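Local coordinates for protein mnemiopsin 1 (Mnemiopsis leidyi, PDB 5VP3) that probably emits light on binding calcium, as a ctenophore photoprotein of the EF-hand family, three of whose loops hold cadmium in this crystal, at residues E55-P60 and K76-V81. Residues are numbered along the deposited sequence; the frame is centred on the assembly and turned at random. Where two conformers were deposited one is given.
With CD (cadmium ion), chain B.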
loop_
_atom_site.group_PDB
_atom_site.type_symbol
_atom_site.label_atom_id
_atom_site.label_comp_id
_atom_site.label_asym_id
_atom_site.label_seq_id
_atom_site.Cartn_x
_atom_site.Cartn_y
_atom_site.Cartn_z
ATOM N N GLU A 55 0.576 10.191 -10.252
ATOM C CA GLU A 55 0.309 8.896 -10.845
ATOM C C GLU A 55 -0.269 7.937 -9.812
ATOM O O GLU A 55 -1.233 7.220 -10.094
ATOM C CB GLU A 55 1.606 8.375 -11.460
ATOM C CG GLU A 55 2.118 9.238 -12.597
ATOM C CD GLU A 55 3.482 8.773 -13.081
ATOM O OE1 GLU A 55 4.324 8.489 -12.205
ATOM O OE2 GLU A 55 3.703 8.661 -14.312
ATOM N N ILE A 56 0.284 7.950 -8.595
ATOM C CA ILE A 56 -0.206 7.101 -7.502
ATOM C C ILE A 56 -1.686 7.362 -7.213
ATOM O O ILE A 56 -2.455 6.428 -6.965
ATOM C CB ILE A 56 0.647 7.351 -6.239
ATOM C CG1 ILE A 56 2.082 6.820 -6.380
ATOM C CG2 ILE A 56 -0.021 6.791 -5.015
ATOM C CD1 ILE A 56 2.137 5.386 -6.850
ATOM N N MET A 57 -2.094 8.630 -7.217
ATOM C CA MET A 57 -3.445 9.003 -6.811
ATOM C C MET A 57 -4.508 8.686 -7.857
ATOM O O MET A 57 -5.703 8.778 -7.550
ATOM C CB MET A 57 -3.467 10.492 -6.466
ATOM C CG MET A 57 -2.584 10.810 -5.276
ATOM S SD MET A 57 -2.976 9.841 -3.796
ATOM C CE MET A 57 -4.746 10.089 -3.751
ATOM N N TYR A 58 -4.112 8.287 -9.063
ATOM C CA TYR A 58 -5.079 7.852 -10.063
ATOM C C TYR A 58 -5.884 6.647 -9.569
ATOM O O TYR A 58 -7.068 6.489 -9.907
ATOM C CB TYR A 58 -4.322 7.557 -11.365
ATOM C CG TYR A 58 -5.059 6.808 -12.442
ATOM C CD1 TYR A 58 -5.768 7.474 -13.416
ATOM C CD2 TYR A 58 -4.988 5.439 -12.521
ATOM C CE1 TYR A 58 -6.423 6.787 -14.421
ATOM C CE2 TYR A 58 -5.629 4.745 -13.532
ATOM C CZ TYR A 58 -6.341 5.428 -14.470
ATOM O OH TYR A 58 -6.984 4.748 -15.465
ATOM N N TRP A 59 -5.300 5.831 -8.730
ATOM C CA TRP A 59 -5.940 4.568 -8.393
ATOM C C TRP A 59 -7.014 4.743 -7.327
ATOM O O TRP A 59 -8.148 4.268 -7.522
ATOM C CB TRP A 59 -4.862 3.565 -7.983
ATOM C CG TRP A 59 -3.950 3.337 -9.153
ATOM C CD1 TRP A 59 -2.728 3.891 -9.334
ATOM C CD2 TRP A 59 -4.221 2.563 -10.337
ATOM N NE1 TRP A 59 -2.206 3.508 -10.547
ATOM C CE2 TRP A 59 -3.103 2.700 -11.185
ATOM C CE3 TRP A 59 -5.299 1.786 -10.768
ATOM C CZ2 TRP A 59 -3.011 2.062 -12.412
ATOM C CZ3 TRP A 59 -5.215 1.167 -11.997
ATOM C CH2 TRP A 59 -4.062 1.305 -12.803
ATOM N N PRO A 60 -6.720 5.409 -6.203
ATOM C CA PRO A 60 -7.798 5.703 -5.249
ATOM C C PRO A 60 -8.858 6.568 -5.855
ATOM O O PRO A 60 -10.034 6.422 -5.521
ATOM C CB PRO A 60 -7.090 6.426 -4.101
ATOM C CG PRO A 60 -5.745 6.866 -4.666
ATOM C CD PRO A 60 -5.406 5.829 -5.676
ATOM N N LYS A 76 -10.182 10.901 3.946
ATOM C CA LYS A 76 -9.343 9.988 4.730
ATOM C C LYS A 76 -8.522 9.047 3.850
ATOM O O LYS A 76 -7.367 8.738 4.178
ATOM C CB LYS A 76 -10.200 9.158 5.691
ATOM C CG LYS A 76 -10.721 9.929 6.871
ATOM C CD LYS A 76 -9.575 10.533 7.727
ATOM C CE LYS A 76 -10.087 11.332 8.941
ATOM N NZ LYS A 76 -10.909 10.461 9.843
ATOM N N MET A 77 -9.131 8.498 2.788
ATOM C CA MET A 77 -8.413 7.614 1.886
ATOM C C MET A 77 -7.315 8.364 1.153
ATOM O O MET A 77 -6.192 7.854 1.020
ATOM C CB MET A 77 -9.379 6.993 0.871
ATOM C CG MET A 77 -8.665 6.354 -0.344
ATOM S SD MET A 77 -9.758 5.440 -1.430
ATOM C CE MET A 77 -10.606 6.757 -2.263
ATOM N N ARG A 78 -7.637 9.556 0.628
ATOM C CA ARG A 78 -6.630 10.402 -0.020
ATOM C C ARG A 78 -5.455 10.646 0.917
ATOM O O ARG A 78 -4.300 10.448 0.543
ATOM C CB ARG A 78 -7.238 11.745 -0.459
ATOM C CG ARG A 78 -6.295 12.683 -1.280
ATOM C CD ARG A 78 -6.628 14.188 -1.122
ATOM N NE ARG A 78 -6.528 14.560 0.298
ATOM C CZ ARG A 78 -5.381 14.669 0.989
ATOM N NH1 ARG A 78 -4.212 14.474 0.403
ATOM N NH2 ARG A 78 -5.403 14.963 2.291
ATOM N N ALA A 79 -5.740 11.090 2.147
ATOM C CA ALA A 79 -4.686 11.335 3.130
ATOM C C ALA A 79 -3.852 10.098 3.379
ATOM O O ALA A 79 -2.625 10.180 3.523
ATOM C CB ALA A 79 -5.303 11.781 4.452
ATOM N N ALA A 80 -4.517 8.958 3.588
ATOM C CA ALA A 80 -3.792 7.724 3.895
ATOM C C ALA A 80 -2.892 7.302 2.747
ATOM O O ALA A 80 -1.754 6.876 2.965
ATOM C CB ALA A 80 -4.779 6.613 4.207
ATOM N N VAL A 81 -3.394 7.408 1.509
ATOM C CA VAL A 81 -2.595 7.053 0.355
ATOM C C VAL A 81 -1.403 7.981 0.251
ATOM O O VAL A 81 -0.289 7.541 -0.022
ATOM C CB VAL A 81 -3.443 7.080 -0.935
ATOM C CG1 VAL A 81 -2.590 6.831 -2.127
ATOM C CG2 VAL A 81 -4.493 6.014 -0.889
HETATM CD CD CD B . 6.059 8.410 -14.366
HETATM O O HOH W 1 6.398 10.791 -13.840
#
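Pro60 CG rests 4.0 Å from Val81 CG1, and that one methyl lies among Pro60 CG, Ile56 CG2 and Met57 SD, the last at 3.5 Å from CG1 in the Met57 conformer described. CG1 reaches these three because it lies anti to the backbone N (chi1 175°), while CG2 of Val81 borders the proline ring. The two helices run roughly antiparallel, their segment axes 10.3 Å apart at an angle of 146°, and the contact is wholly apolar between side chains. About a turn on along 53-66 and a turn back along 71-87, Pro60 CB packs against Met77 SD at 3.9 Å. Met77 runs extended through chi1 and chi2 and bends at chi3 (75°), which sets its CE 3.3 Å from Pro60 O. An alanine in place of Met77 would probably open a gap beside Pro60 CB and O and uncover part of Tyr131. Tyr131 and Leu127 of helix 123-135 close over this side, touching Met77 and Val81 respectively, and Pro60 also meets Tyr131.

Ile56, Pro60, Met77 and Val81 are thus buried, whereas Met57 and Arg78 form a partly exposed flank, where Met57 is modelled in two conformers. In the one described it is folded at chi2 and chi3, and its CE meets Arg78 CG at 3.9 Å; the guanidinium end of Arg78 is engaged by a salt bridge with Glu75.

At the start of segment 55-60, Glu55 binds cadmium as a bidentate ligand, OE2 at 2.4 Å and OE1 at 2.8 Å; OD1 of Asp44, Asp46 and Asp48, the backbone O of Lys50 and a water complete the EF-hand site. Metal binding and helix pairing thus use different faces of one helix, the first ionic and directional, the second resting on dispersion and shape between methyl, thioether and ring carbons.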